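Local coordinates for protein probable CoA-transferase alpha subunit (Rhodococcus jostii, PDB 6COJ) that is probably the alpha subunit of a CoA-transferase-family enzyme and binds a bicyclic acyl-CoA thioester, at residues A138-D143 and T168-P173; L124-A129 and M172-L177; E265-H270 and A298-F303; S22-V27 and L54-V59; S43-M48 and H183-D188. The protein carries 1 engineered substitution. All blocks are in the same frame, centred on the assembly; numbering follows the deposited sequence. Where two conformers were deposited one is given.

Overall arrangement
Along the chain, interactions 4 and 5 open first and cross each other, interaction 5 closing a long loop that contains interactions 1 and 2; interaction 3 comes last, near the C-terminus. Interactions 1 and 2 both use strand 168-173, their centres about 15 Å apart, and sit by the second subunit. From there the chain passes into strand 177-184 of the parallel seven-stranded sheet, whose end carries interaction 5, the contact nearest the middle of the chain. Interaction 4 packs helices 23-28 and 48-56 about 17 Å from it, centre to centre. Interaction 3 joins helices beyond, touching interaction 5 through Gln-268 and Ser-43. The set runs from the subunit interface through the alpha/beta core to the C-terminal helices.

Interaction 1. Residues A138-D143 and T168-P173; sequences AGLGSD and TLIAMP
The flat peptide group joining Gly-139 to Leu-140 has the side chain of Ile-170 over one face, while Ser-142 grips the carbonyl oxygen from the other. On the Ile-170 face, CG1 stands 3.7 Å from Leu-140 N and CD1 lies 4.1 Å from Gly-139 C. Ser-142 OG and Ser-142 N both donate to Gly-139 O, the hydroxyl at 2.8 Å from well above the carbonyl plane, and together they close a type II beta turn. Glycine is called for at position 139: at its backbone angles (phi 113°) a beta carbon would be jammed against the preceding carbonyl, and Ile-170 CG1 would crowd it as well. Ile-170 CG1 also lies 3.5 Å from Ala-138 O, a buried oxygen with no partner in the model. Leu-140, described in one of its two conformers, slides past Ile-170 in the opposite sense, its CD2 meeting Ile-170 CD1 at 3.8 Å, and its CD1 comes 3.7 Å from Thr-168 O. With an alanine in place of Ile-170, the turn peptide would probably lose its cover on that face and Leu-140 CD2 its methyl partner, with Leu-140 freer to turn. Strand 168-173 is the central strand of a three-stranded antiparallel sheet, between 133-136 and 153-156, and the turn leads from strand 133-136 towards helix 144-148. Ile-170 also touches Ile-136 of strand 133-136 and Arg-145 of helix 144-148, an apolar side chain of the other protein's chain packs on Leu-140, and Tyr-159 of the second subunit hydrogen-bonds Ala-171 O.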
# COMPACT_ATOMS: atom_id res chain seq x y z
N ALA A 138 14.58 2.07 -7.99
CA ALA A 138 14.82 3.49 -8.23
C ALA A 138 16.03 3.98 -7.46
O ALA A 138 16.19 3.69 -6.27
CB ALA A 138 13.58 4.29 -7.79
N GLY A 139 16.89 4.73 -8.15
CA GLY A 139 18.13 5.21 -7.56
C GLY A 139 19.34 4.57 -8.20
O GLY A 139 20.37 5.24 -8.39
N LEU A 140 19.25 3.29 -8.55
CA LEU A 140 20.37 2.58 -9.15
C LEU A 140 20.82 3.27 -10.42
O LEU A 140 20.01 3.66 -11.27
CB LEU A 140 19.96 1.15 -9.50
CG LEU A 140 19.84 0.11 -8.40
CD1 LEU A 140 19.29 -1.15 -9.03
CD2 LEU A 140 21.19 -0.18 -7.73
N GLY A 141 22.13 3.44 -10.56
CA GLY A 141 22.70 4.02 -11.75
C GLY A 141 22.61 5.52 -11.87
O GLY A 141 23.07 6.07 -12.87
N SER A 142 22.01 6.20 -10.88
CA SER A 142 21.77 7.63 -10.93
C SER A 142 22.62 8.36 -9.90
O SER A 142 23.21 7.77 -9.00
CB SER A 142 20.30 7.97 -10.66
OG SER A 142 20.03 7.86 -9.27
N ASP A 143 22.62 9.68 -10.01
CA ASP A 143 23.34 10.50 -9.04
C ASP A 143 22.65 10.58 -7.69
O ASP A 143 23.20 11.20 -6.77
CB ASP A 143 23.67 11.88 -9.61
CG ASP A 143 25.01 11.91 -10.29
OD1 ASP A 143 25.85 11.05 -9.95
OD2 ASP A 143 25.23 12.80 -11.14
N THR A 168 21.04 -6.90 -7.05
CA THR A 168 21.46 -5.96 -6.01
C THR A 168 20.65 -4.68 -6.20
O THR A 168 20.66 -4.08 -7.28
CB THR A 168 22.96 -5.69 -6.10
OG1 THR A 168 23.67 -6.91 -5.85
CG2 THR A 168 23.38 -4.68 -5.06
N LEU A 169 19.93 -4.29 -5.16
CA LEU A 169 18.98 -3.19 -5.22
C LEU A 169 19.37 -2.11 -4.22
O LEU A 169 20.20 -2.32 -3.33
CB LEU A 169 17.57 -3.71 -4.90
CG LEU A 169 17.04 -4.76 -5.87
CD1 LEU A 169 16.08 -5.71 -5.18
CD2 LEU A 169 16.39 -4.05 -7.04
N ILE A 170 18.78 -0.92 -4.36
CA ILE A 170 18.94 0.11 -3.34
C ILE A 170 18.26 -0.38 -2.07
O ILE A 170 17.12 -0.85 -2.10
CB ILE A 170 18.30 1.43 -3.80
CG1 ILE A 170 18.93 1.93 -5.10
CG2 ILE A 170 18.37 2.47 -2.70
CD1 ILE A 170 20.40 2.34 -4.98
N ALA A 171 18.96 -0.26 -0.94
CA ALA A 171 18.32 -0.46 0.36
C ALA A 171 17.88 0.92 0.83
O ALA A 171 18.68 1.69 1.39
CB ALA A 171 19.31 -1.09 1.35
N MET A 172 16.64 1.28 0.57
CA MET A 172 16.17 2.58 1.02
C MET A 172 16.03 2.56 2.54
O MET A 172 15.24 1.77 3.06
CB MET A 172 14.82 2.89 0.38
CG MET A 172 14.24 4.21 0.86
SD MET A 172 15.27 5.60 0.37
CE MET A 172 14.60 6.83 1.48
N PRO A 173 16.78 3.38 3.27
CA PRO A 173 16.63 3.37 4.73
C PRO A 173 15.30 3.97 5.15
O PRO A 173 14.70 4.80 4.45
CB PRO A 173 17.79 4.27 5.20
CG PRO A 173 17.96 5.24 4.06
CD PRO A 173 17.74 4.40 2.82

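Interaction 2. Residues L124-A129 and M172-L177; sequences LEAAAA and MPALNL
Ala-127 and Ala-174 bring the two backbones within 4.6 Å, CA to CA, an approach that their small side chains allow. Ala-174 CB nestles against the helix backbone, 3.7 Å from Ala-127 N. One residue earlier, Ala-126 CB packs on Ala-174 CA at 3.8 Å. Ala-127 CB touches two oxygens, set at about a right angle as seen from it: Leu-175 O at 3.6 Å and Asn-176 OD1 at 3.5 Å. The side chain of Asn-176 is exposed, its CG anti to the carbonyl carbon (chi1 -52°), and this swings the amide back over the helix end. A turn earlier, the CA-CB bond of Leu-124 points away from the other segment, yet its CD2 returns to meet Leu-177 CD1 at 4.1 Å and Leu-175 CB at 4.2 Å. In the alpha/beta fold this is the place where the chain, leaving strand 168-173 of the antiparallel sheet, runs along the C-terminal end of helix 117-128 before entering strand 177-184 of the parallel sheet. No hydrogen bond joins the two segments themselves. The connection is pinned just beside them by backbone hydrogen bonds between Leu-175 and Gly-123, and between Leu-177 and both Ala-209 and Glu-211. Leu-205 and Tyr-206 of helix 203-208 pack against Leu-124, and Ala-126 also touches Leu-134 of strand 133-136.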
# COMPACT_ATOMS: atom_id res chain seq x y z
N LEU A 124 9.22 6.11 3.81
CA LEU A 124 8.15 6.30 4.79
C LEU A 124 7.47 4.98 5.10
O LEU A 124 7.15 4.71 6.26
CB LEU A 124 7.13 7.32 4.28
CG LEU A 124 7.63 8.75 4.13
CD1 LEU A 124 6.57 9.58 3.42
CD2 LEU A 124 7.94 9.36 5.49
N GLU A 125 7.27 4.13 4.09
CA GLU A 125 6.70 2.81 4.32
C GLU A 125 7.60 1.97 5.22
O GLU A 125 7.10 1.22 6.07
CB GLU A 125 6.46 2.11 2.98
CG GLU A 125 5.22 2.59 2.26
CD GLU A 125 5.08 2.02 0.85
OE1 GLU A 125 6.11 1.59 0.27
OE2 GLU A 125 3.95 1.99 0.33
N ALA A 126 8.91 2.06 5.04
CA ALA A 126 9.81 1.30 5.90
C ALA A 126 9.67 1.76 7.35
O ALA A 126 9.54 0.94 8.27
CB ALA A 126 11.26 1.43 5.42
N ALA A 127 9.66 3.08 7.58
CA ALA A 127 9.47 3.59 8.92
C ALA A 127 8.12 3.17 9.50
O ALA A 127 8.04 2.79 10.67
CB ALA A 127 9.60 5.12 8.92
N ALA A 128 7.05 3.25 8.69
CA ALA A 128 5.72 2.88 9.18
C ALA A 128 5.70 1.44 9.68
O ALA A 128 5.00 1.13 10.65
CB ALA A 128 4.70 3.03 8.06
N ALA A 129 6.45 0.56 9.03
CA ALA A 129 6.53 -0.85 9.40
C ALA A 129 7.65 -1.15 10.39
O ALA A 129 7.88 -2.32 10.71
CB ALA A 129 6.70 -1.72 8.15
N MET A 172 16.64 1.28 0.57
CA MET A 172 16.17 2.58 1.02
C MET A 172 16.03 2.56 2.54
O MET A 172 15.24 1.77 3.06
CB MET A 172 14.82 2.89 0.38
CG MET A 172 14.24 4.21 0.86
SD MET A 172 15.27 5.60 0.37
CE MET A 172 14.60 6.83 1.48
N PRO A 173 16.78 3.38 3.27
CA PRO A 173 16.63 3.37 4.73
C PRO A 173 15.30 3.97 5.15
O PRO A 173 14.70 4.80 4.45
CB PRO A 173 17.79 4.27 5.20
CG PRO A 173 17.96 5.24 4.06
CD PRO A 173 17.74 4.40 2.82
N ALA A 174 14.83 3.54 6.32
CA ALA A 174 13.61 4.11 6.87
C ALA A 174 13.76 5.61 7.08
O ALA A 174 14.79 6.09 7.58
CB ALA A 174 13.29 3.44 8.20
N LEU A 175 12.73 6.35 6.69
CA LEU A 175 12.66 7.79 6.96
C LEU A 175 11.88 8.02 8.25
O LEU A 175 10.74 8.49 8.27
CB LEU A 175 12.04 8.52 5.77
CG LEU A 175 12.87 8.49 4.48
CD1 LEU A 175 12.07 9.01 3.29
CD2 LEU A 175 14.17 9.28 4.64
N ASN A 176 12.51 7.64 9.36
CA ASN A 176 11.90 7.86 10.67
C ASN A 176 11.86 9.34 10.98
O ASN A 176 12.83 10.07 10.75
CB ASN A 176 12.70 7.13 11.74
CG ASN A 176 12.92 5.68 11.41
OD1 ASN A 176 12.01 4.87 11.50
ND2 ASN A 176 14.14 5.34 11.00
N LEU A 177 10.74 9.80 11.52
CA LEU A 177 10.52 11.22 11.77
C LEU A 177 10.27 11.48 13.25
O LEU A 177 9.55 10.73 13.91
CB LEU A 177 9.30 11.70 11.00
CG LEU A 177 9.21 11.29 9.52
CD1 LEU A 177 7.84 11.64 8.94
CD2 LEU A 177 10.33 11.93 8.72

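Interaction 3. Residues E265-H270 and A298-F303; sequences EKFQRH and AAVKKF
Phe-303 reaches from helix 293-306 into the side of helix 265-274 and meets Phe-267, His-270 and Lys-266. Its CB points toward the other helix, and with CG anti to the backbone N (chi1 -180°) the ring is thrust straight across the gap. CG already lies 3.9 Å from Phe-267 CD1. The next atom, CD1, comes closer, at 3.7 Å from that same Phe-267 CD1. Further out, CE1 passes the helix backbone, 4.0 Å from Lys-266 O. On the other branch CE2 sits 3.7 Å from His-270 CG, over one face of the imidazole, and at the tip CZ touches His-270 CB at an equal distance. The Phe-267 ring turns its edge to the face of Phe-303, a T-shaped pair with planes at 89° and centroids 5.3 Å apart. The imidazole is only obliquely set against Phe-303, so the three rings form a cluster rather than a stack. Val-300, one turn back from Phe-303, lays its CG2 over a face of Phe-267 in a CH-pi contact, 4.0 Å from the centroid, close to the ring normal. Phe-267 is thereby fixed by a methyl on one face and an aromatic partner at its edge. The helix segments cross at 107°, with axes 10.9 Å apart at closest approach, and long side chains span that distance. Helix 278-288 completes the C-terminal helical group: its Tyr-288 packs on Phe-303 and Ala-299 and makes a second edge-to-face pair with Phe-267, while His-253 from a loop meets both Phe-267 and Val-300.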
# COMPACT_ATOMS: atom_id res chain seq x y z
N GLU A 265 -3.42 30.97 -7.30
CA GLU A 265 -2.33 31.12 -8.26
C GLU A 265 -1.75 32.52 -8.22
O GLU A 265 -0.52 32.69 -8.26
CB GLU A 265 -2.83 30.78 -9.67
CG GLU A 265 -3.35 29.35 -9.85
CD GLU A 265 -2.23 28.33 -9.95
OE1 GLU A 265 -2.54 27.12 -10.02
OE2 GLU A 265 -1.05 28.73 -9.94
N LYS A 266 -2.61 33.54 -8.16
CA LYS A 266 -2.13 34.92 -8.11
C LYS A 266 -1.28 35.17 -6.88
O LYS A 266 -0.25 35.84 -6.95
CB LYS A 266 -3.32 35.88 -8.18
CG LYS A 266 -3.91 36.09 -9.58
CD LYS A 266 -4.98 35.06 -9.92
CE LYS A 266 -4.93 34.66 -11.39
NZ LYS A 266 -5.77 33.47 -11.72
N PHE A 267 -1.69 34.62 -5.72
CA PHE A 267 -0.90 34.86 -4.52
C PHE A 267 0.40 34.08 -4.54
O PHE A 267 1.43 34.57 -4.06
CB PHE A 267 -1.68 34.56 -3.24
CG PHE A 267 -1.00 35.08 -2.01
CD1 PHE A 267 -1.11 36.42 -1.67
CD2 PHE A 267 -0.19 34.26 -1.24
CE1 PHE A 267 -0.45 36.92 -0.56
CE2 PHE A 267 0.47 34.76 -0.13
CZ PHE A 267 0.34 36.10 0.21
N GLN A 268 0.38 32.85 -5.06
CA GLN A 268 1.64 32.12 -5.16
C GLN A 268 2.63 32.85 -6.05
O GLN A 268 3.82 32.91 -5.74
CB GLN A 268 1.42 30.69 -5.65
CG GLN A 268 2.73 29.94 -5.75
CD GLN A 268 2.54 28.47 -5.94
OE1 GLN A 268 2.35 27.73 -4.98
NE2 GLN A 268 2.60 28.03 -7.19
N ARG A 269 2.15 33.42 -7.16
CA ARG A 269 3.02 34.26 -7.98
C ARG A 269 3.59 35.42 -7.19
O ARG A 269 4.77 35.75 -7.34
CB ARG A 269 2.27 34.75 -9.22
CG ARG A 269 2.18 33.71 -10.31
CD ARG A 269 1.70 34.30 -11.62
NE ARG A 269 0.34 34.82 -11.55
CZ ARG A 269 -0.74 34.12 -11.86
NH1 ARG A 269 -0.63 32.85 -12.24
NH2 ARG A 269 -1.94 34.68 -11.78
N HIS A 270 2.78 36.04 -6.33
CA HIS A 270 3.27 37.15 -5.52
C HIS A 270 4.32 36.69 -4.52
O HIS A 270 5.33 37.38 -4.30
CB HIS A 270 2.09 37.83 -4.80
CG HIS A 270 2.49 39.00 -3.96
ND1 HIS A 270 2.98 40.17 -4.50
CD2 HIS A 270 2.46 39.19 -2.62
CE1 HIS A 270 3.24 41.03 -3.53
NE2 HIS A 270 2.93 40.46 -2.38
N ALA A 298 -6.59 37.58 6.73
CA ALA A 298 -7.17 38.87 6.37
C ALA A 298 -6.37 39.53 5.25
O ALA A 298 -6.96 40.11 4.32
CB ALA A 298 -7.21 39.78 7.60
N ALA A 299 -5.04 39.47 5.31
CA ALA A 299 -4.22 40.12 4.30
C ALA A 299 -4.35 39.41 2.96
O ALA A 299 -4.32 40.06 1.90
CB ALA A 299 -2.77 40.14 4.75
N VAL A 300 -4.49 38.09 2.98
CA VAL A 300 -4.66 37.35 1.75
C VAL A 300 -6.00 37.67 1.11
O VAL A 300 -6.11 37.78 -0.12
CB VAL A 300 -4.49 35.85 2.05
CG1 VAL A 300 -5.31 35.01 1.10
CG2 VAL A 300 -3.01 35.51 2.02
N LYS A 301 -7.05 37.84 1.92
CA LYS A 301 -8.34 38.23 1.38
C LYS A 301 -8.27 39.62 0.75
O LYS A 301 -8.84 39.84 -0.33
CB LYS A 301 -9.40 38.19 2.49
CG LYS A 301 -10.80 38.51 2.03
CD LYS A 301 -11.75 38.64 3.21
CE LYS A 301 -13.00 39.43 2.83
NZ LYS A 301 -14.17 39.05 3.67
N LYS A 302 -7.57 40.54 1.40
CA LYS A 302 -7.42 41.89 0.86
C LYS A 302 -6.66 41.87 -0.47
O LYS A 302 -7.03 42.57 -1.41
CB LYS A 302 -6.73 42.76 1.91
CG LYS A 302 -6.35 44.17 1.49
CD LYS A 302 -5.69 44.88 2.67
CE LYS A 302 -5.21 46.27 2.31
NZ LYS A 302 -4.05 46.21 1.38
N PHE A 303 -5.62 41.04 -0.56
CA PHE A 303 -4.86 40.91 -1.81
C PHE A 303 -5.76 40.45 -2.95
O PHE A 303 -5.71 41.00 -4.06
CB PHE A 303 -3.70 39.93 -1.60
CG PHE A 303 -2.84 39.72 -2.82
CD1 PHE A 303 -3.15 38.73 -3.74
CD2 PHE A 303 -1.73 40.51 -3.05
CE1 PHE A 303 -2.36 38.53 -4.87
CE2 PHE A 303 -0.94 40.32 -4.17
CZ PHE A 303 -1.26 39.33 -5.08

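Interaction 4. Residues S22-V27 and L54-V59; sequences SLDDAV and LLRSDV
A single carboxylate oxygen, Asp-24 OD1, takes both hydrogen bonds from Arg-56 in a lopsided salt bridge. The Arg-56 NH2 bond to Asp-24 OD1 is short and fairly straight, 2.9 Å with an N-H...O angle of 163°, whereas the one from Arg-56 NE to this oxygen is weak at 3.5 Å. OD1 lies at the edge of the guanidinium, close to its plane, but the carboxylate is turned 65° away from that plane, so the two groups do not lie flat against each other. A bend at chi3 of Arg-56 brings its end round to the aspartate. Here helix 23-28, opened by a capping box between Ser-22 and Asp-25, packs beside the C-terminal end of helix 48-56. One helical turn on from Asp-24, Val-27 points into that end: its CG1 meets Ser-57 OG at 3.6 Å and Leu-54 CD2 at 4.0 Å, and its CG2 approaches Leu-54 N. Ser-57 OG is itself engaged twice, donating to Leu-54 O at 2.7 Å and accepting from Val-59 N in an ST turn just after the helix end. Lys-80 binds the carbonyls of Ser-57 and Val-59, and Leu-75 of helix 70-77 backs Leu-54.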
# COMPACT_ATOMS: atom_id res chain seq x y z
N SER A 22 -3.97 24.63 19.47
CA SER A 22 -3.78 25.74 18.54
C SER A 22 -2.54 25.50 17.67
O SER A 22 -1.73 24.61 17.93
CB SER A 22 -3.60 27.05 19.31
OG SER A 22 -2.34 27.04 19.97
N LEU A 23 -2.42 26.32 16.62
CA LEU A 23 -1.23 26.27 15.77
C LEU A 23 0.04 26.48 16.58
O LEU A 23 1.01 25.72 16.43
CB LEU A 23 -1.33 27.36 14.69
CG LEU A 23 -2.37 27.09 13.61
CD1 LEU A 23 -2.68 28.38 12.87
CD2 LEU A 23 -1.86 26.04 12.64
N ASP A 24 0.05 27.51 17.43
CA ASP A 24 1.24 27.79 18.24
C ASP A 24 1.49 26.68 19.27
O ASP A 24 2.65 26.36 19.56
CB ASP A 24 1.11 29.16 18.90
CG ASP A 24 1.23 30.31 17.91
OD1 ASP A 24 1.77 30.12 16.80
OD2 ASP A 24 0.80 31.43 18.25
N ASP A 25 0.42 26.12 19.84
CA ASP A 25 0.56 24.97 20.75
C ASP A 25 1.27 23.82 20.05
O ASP A 25 2.18 23.19 20.62
CB ASP A 25 -0.82 24.45 21.17
CG ASP A 25 -1.50 25.32 22.22
OD1 ASP A 25 -0.83 26.09 22.92
OD2 ASP A 25 -2.74 25.18 22.35
N ALA A 26 0.84 23.50 18.83
CA ALA A 26 1.42 22.36 18.12
C ALA A 26 2.90 22.59 17.85
O ALA A 26 3.73 21.70 18.09
CB ALA A 26 0.66 22.11 16.82
N VAL A 27 3.26 23.78 17.39
CA VAL A 27 4.67 24.08 17.16
C VAL A 27 5.44 24.11 18.47
O VAL A 27 6.64 23.80 18.51
CB VAL A 27 4.80 25.37 16.32
CG1 VAL A 27 6.27 25.83 16.21
CG2 VAL A 27 4.21 25.10 14.94
N LEU A 54 5.57 27.66 12.44
CA LEU A 54 7.00 27.39 12.59
C LEU A 54 7.84 28.64 12.37
O LEU A 54 8.79 28.90 13.11
CB LEU A 54 7.42 26.29 11.61
CG LEU A 54 7.57 24.90 12.19
CD1 LEU A 54 7.82 23.87 11.08
CD2 LEU A 54 8.68 24.86 13.21
N LEU A 55 7.50 29.44 11.34
CA LEU A 55 8.25 30.66 11.06
C LEU A 55 8.17 31.64 12.21
O LEU A 55 9.15 32.35 12.51
CB LEU A 55 7.74 31.31 9.77
CG LEU A 55 8.62 31.08 8.53
CD1 LEU A 55 8.84 29.60 8.28
CD2 LEU A 55 8.02 31.75 7.29
N ARG A 56 7.02 31.72 12.87
CA ARG A 56 6.87 32.63 14.01
C ARG A 56 7.70 32.16 15.20
O ARG A 56 8.09 32.99 16.02
CB ARG A 56 5.39 32.70 14.42
CG ARG A 56 4.50 33.42 13.43
CD ARG A 56 3.16 33.77 14.07
NE ARG A 56 2.40 32.61 14.49
CZ ARG A 56 1.57 31.93 13.70
NH1 ARG A 56 1.40 32.30 12.44
NH2 ARG A 56 0.90 30.89 14.18
N SER A 57 7.95 30.86 15.30
CA SER A 57 8.66 30.27 16.42
C SER A 57 10.17 30.40 16.24
O SER A 57 10.66 30.84 15.20
CB SER A 57 8.31 28.78 16.55
OG SER A 57 9.07 27.97 15.65
N ASP A 58 10.91 29.99 17.27
CA ASP A 58 12.36 29.91 17.20
C ASP A 58 12.87 28.51 16.87
O ASP A 58 14.07 28.27 16.96
CB ASP A 58 13.00 30.42 18.50
CG ASP A 58 12.68 29.55 19.71
OD1 ASP A 58 11.90 28.58 19.59
OD2 ASP A 58 13.23 29.84 20.79
N VAL A 59 11.98 27.60 16.49
CA VAL A 59 12.39 26.24 16.14
C VAL A 59 13.16 26.28 14.83
O VAL A 59 12.66 26.78 13.82
CB VAL A 59 11.17 25.32 16.04
CG1 VAL A 59 11.58 23.96 15.47
CG2 VAL A 59 10.51 25.16 17.40

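Interaction 5. Residues S43-M48 and H183-D188; sequences SRRKPM and HLNLGD
Pro-47 and His-183 bring the two backbones to 4.7 Å, CA to CA, where an irregular loop meets the end of a strand. The loop is sharply kinked: Arg-45 has left-handed backbone angles, and Pro-47 is the centre of an inverse gamma turn. Just past His-183 and Leu-184 the other segment forms a classic beta bulge, Asn-185 and Leu-186 both facing Ala-194. A water bridges Arg-45 O and His-183 N, 2.8 Å from each, accepting from the latter. Arg-45 adds a direct bond: its NE donates to His-183 O at 2.8 Å, in the carbonyl plane, though bent to 143° at the hydrogen. Leu-184 CD2 covers one face of the guanidinium, 3.5 Å from Arg-45 NH2, and that nitrogen also forms a salt bridge with Asp-203. A methionine instead of Arg-45 would probably leave His-183 O without its donor and Asp-203 without its charge mate. His-183 CB packs on Pro-47 CA at 3.8 Å, while the imidazole is held by Ser-216 and Glu-218. The contact thus joins the loop between strand 35-38 and helix 48-56 to the end of strand 177-184, which lies between strands 35-38 and 213-217 in the parallel sheet.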
# COMPACT_ATOMS: atom_id res chain seq x y z
N SER A 43 2.86 22.09 -4.50
CA SER A 43 1.92 23.12 -4.06
C SER A 43 0.50 22.57 -3.91
O SER A 43 -0.48 23.11 -4.44
CB SER A 43 1.97 24.32 -5.01
OG SER A 43 1.19 25.40 -4.53
N ARG A 44 0.39 21.47 -3.15
CA ARG A 44 -0.87 20.75 -3.00
C ARG A 44 -1.04 20.33 -1.55
O ARG A 44 -0.23 19.55 -1.02
CB ARG A 44 -0.95 19.52 -3.93
CG ARG A 44 -0.55 19.82 -5.37
CD ARG A 44 -0.50 18.57 -6.24
NE ARG A 44 0.27 18.81 -7.45
CZ ARG A 44 -0.02 18.32 -8.66
NH1 ARG A 44 -1.10 17.58 -8.85
NH2 ARG A 44 0.77 18.62 -9.68
N ARG A 45 -2.11 20.82 -0.93
CA ARG A 45 -2.53 20.49 0.44
C ARG A 45 -1.36 20.46 1.42
O ARG A 45 -1.21 19.55 2.23
CB ARG A 45 -3.39 19.24 0.51
CG ARG A 45 -4.45 19.35 1.62
CD ARG A 45 -5.36 18.12 1.72
NE ARG A 45 -4.57 16.95 2.12
CZ ARG A 45 -4.46 15.82 1.43
NH1 ARG A 45 -5.15 15.61 0.31
NH2 ARG A 45 -3.66 14.87 1.91
N LYS A 46 -0.55 21.52 1.36
CA LYS A 46 0.51 21.66 2.34
C LYS A 46 -0.07 22.24 3.63
O LYS A 46 -1.00 23.04 3.60
CB LYS A 46 1.57 22.61 1.81
CG LYS A 46 2.44 21.96 0.75
CD LYS A 46 3.36 20.95 1.38
CE LYS A 46 4.20 20.22 0.35
NZ LYS A 46 5.12 19.31 1.07
N PRO A 47 0.48 21.84 4.81
CA PRO A 47 0.04 22.44 6.09
C PRO A 47 0.67 23.82 6.28
O PRO A 47 1.54 24.05 7.13
CB PRO A 47 0.53 21.42 7.11
CG PRO A 47 1.79 20.87 6.50
CD PRO A 47 1.48 20.78 5.01
N MET A 48 0.24 24.77 5.44
CA MET A 48 0.89 26.07 5.37
C MET A 48 0.67 26.89 6.63
O MET A 48 1.56 27.65 7.04
CB MET A 48 0.41 26.83 4.13
CG MET A 48 0.76 26.20 2.80
SD MET A 48 2.53 26.10 2.48
CE MET A 48 2.86 27.80 2.01
N HIS A 183 -2.07 18.39 6.64
CA HIS A 183 -3.33 19.13 6.58
C HIS A 183 -4.36 18.32 5.81
O HIS A 183 -4.09 17.86 4.70
CB HIS A 183 -3.15 20.47 5.86
CG HIS A 183 -4.38 21.32 5.88
ND1 HIS A 183 -4.73 22.08 6.97
CD2 HIS A 183 -5.34 21.53 4.94
CE1 HIS A 183 -5.86 22.73 6.71
NE2 HIS A 183 -6.24 22.41 5.49
N LEU A 184 -5.55 18.17 6.39
CA LEU A 184 -6.62 17.40 5.79
C LEU A 184 -7.92 18.21 5.78
O LEU A 184 -8.01 19.29 6.36
CB LEU A 184 -6.80 16.04 6.48
CG LEU A 184 -5.70 15.05 6.08
CD1 LEU A 184 -5.66 13.86 7.02
CD2 LEU A 184 -5.89 14.58 4.63
N ASN A 185 -8.93 17.67 5.10
CA ASN A 185 -10.13 18.47 4.89
C ASN A 185 -11.09 18.44 6.07
O ASN A 185 -11.82 19.41 6.30
CB ASN A 185 -10.83 18.06 3.60
CG ASN A 185 -9.95 18.28 2.39
OD1 ASN A 185 -9.96 19.36 1.76
ND2 ASN A 185 -9.17 17.27 2.05
N LEU A 186 -11.14 17.34 6.81
CA LEU A 186 -12.15 17.17 7.83
C LEU A 186 -11.59 16.23 8.88
O LEU A 186 -10.88 15.28 8.54
CB LEU A 186 -13.41 16.54 7.21
CG LEU A 186 -14.73 16.72 7.94
CD1 LEU A 186 -15.07 18.20 8.07
CD2 LEU A 186 -15.79 16.00 7.14
N GLY A 187 -11.93 16.47 10.14
CA GLY A 187 -11.47 15.57 11.18
C GLY A 187 -12.25 15.80 12.46
O GLY A 187 -12.95 16.80 12.60
N ASP A 188 -12.10 14.86 13.40
CA ASP A 188 -12.71 14.98 14.71
C ASP A 188 -11.64 15.36 15.75
O ASP A 188 -10.45 15.47 15.43
CB ASP A 188 -13.56 13.74 15.03
CG ASP A 188 -12.75 12.49 15.39
OD1 ASP A 188 -11.52 12.58 15.63
OD2 ASP A 188 -13.37 11.40 15.36
O HOH W 1 -0.72 17.66 4.30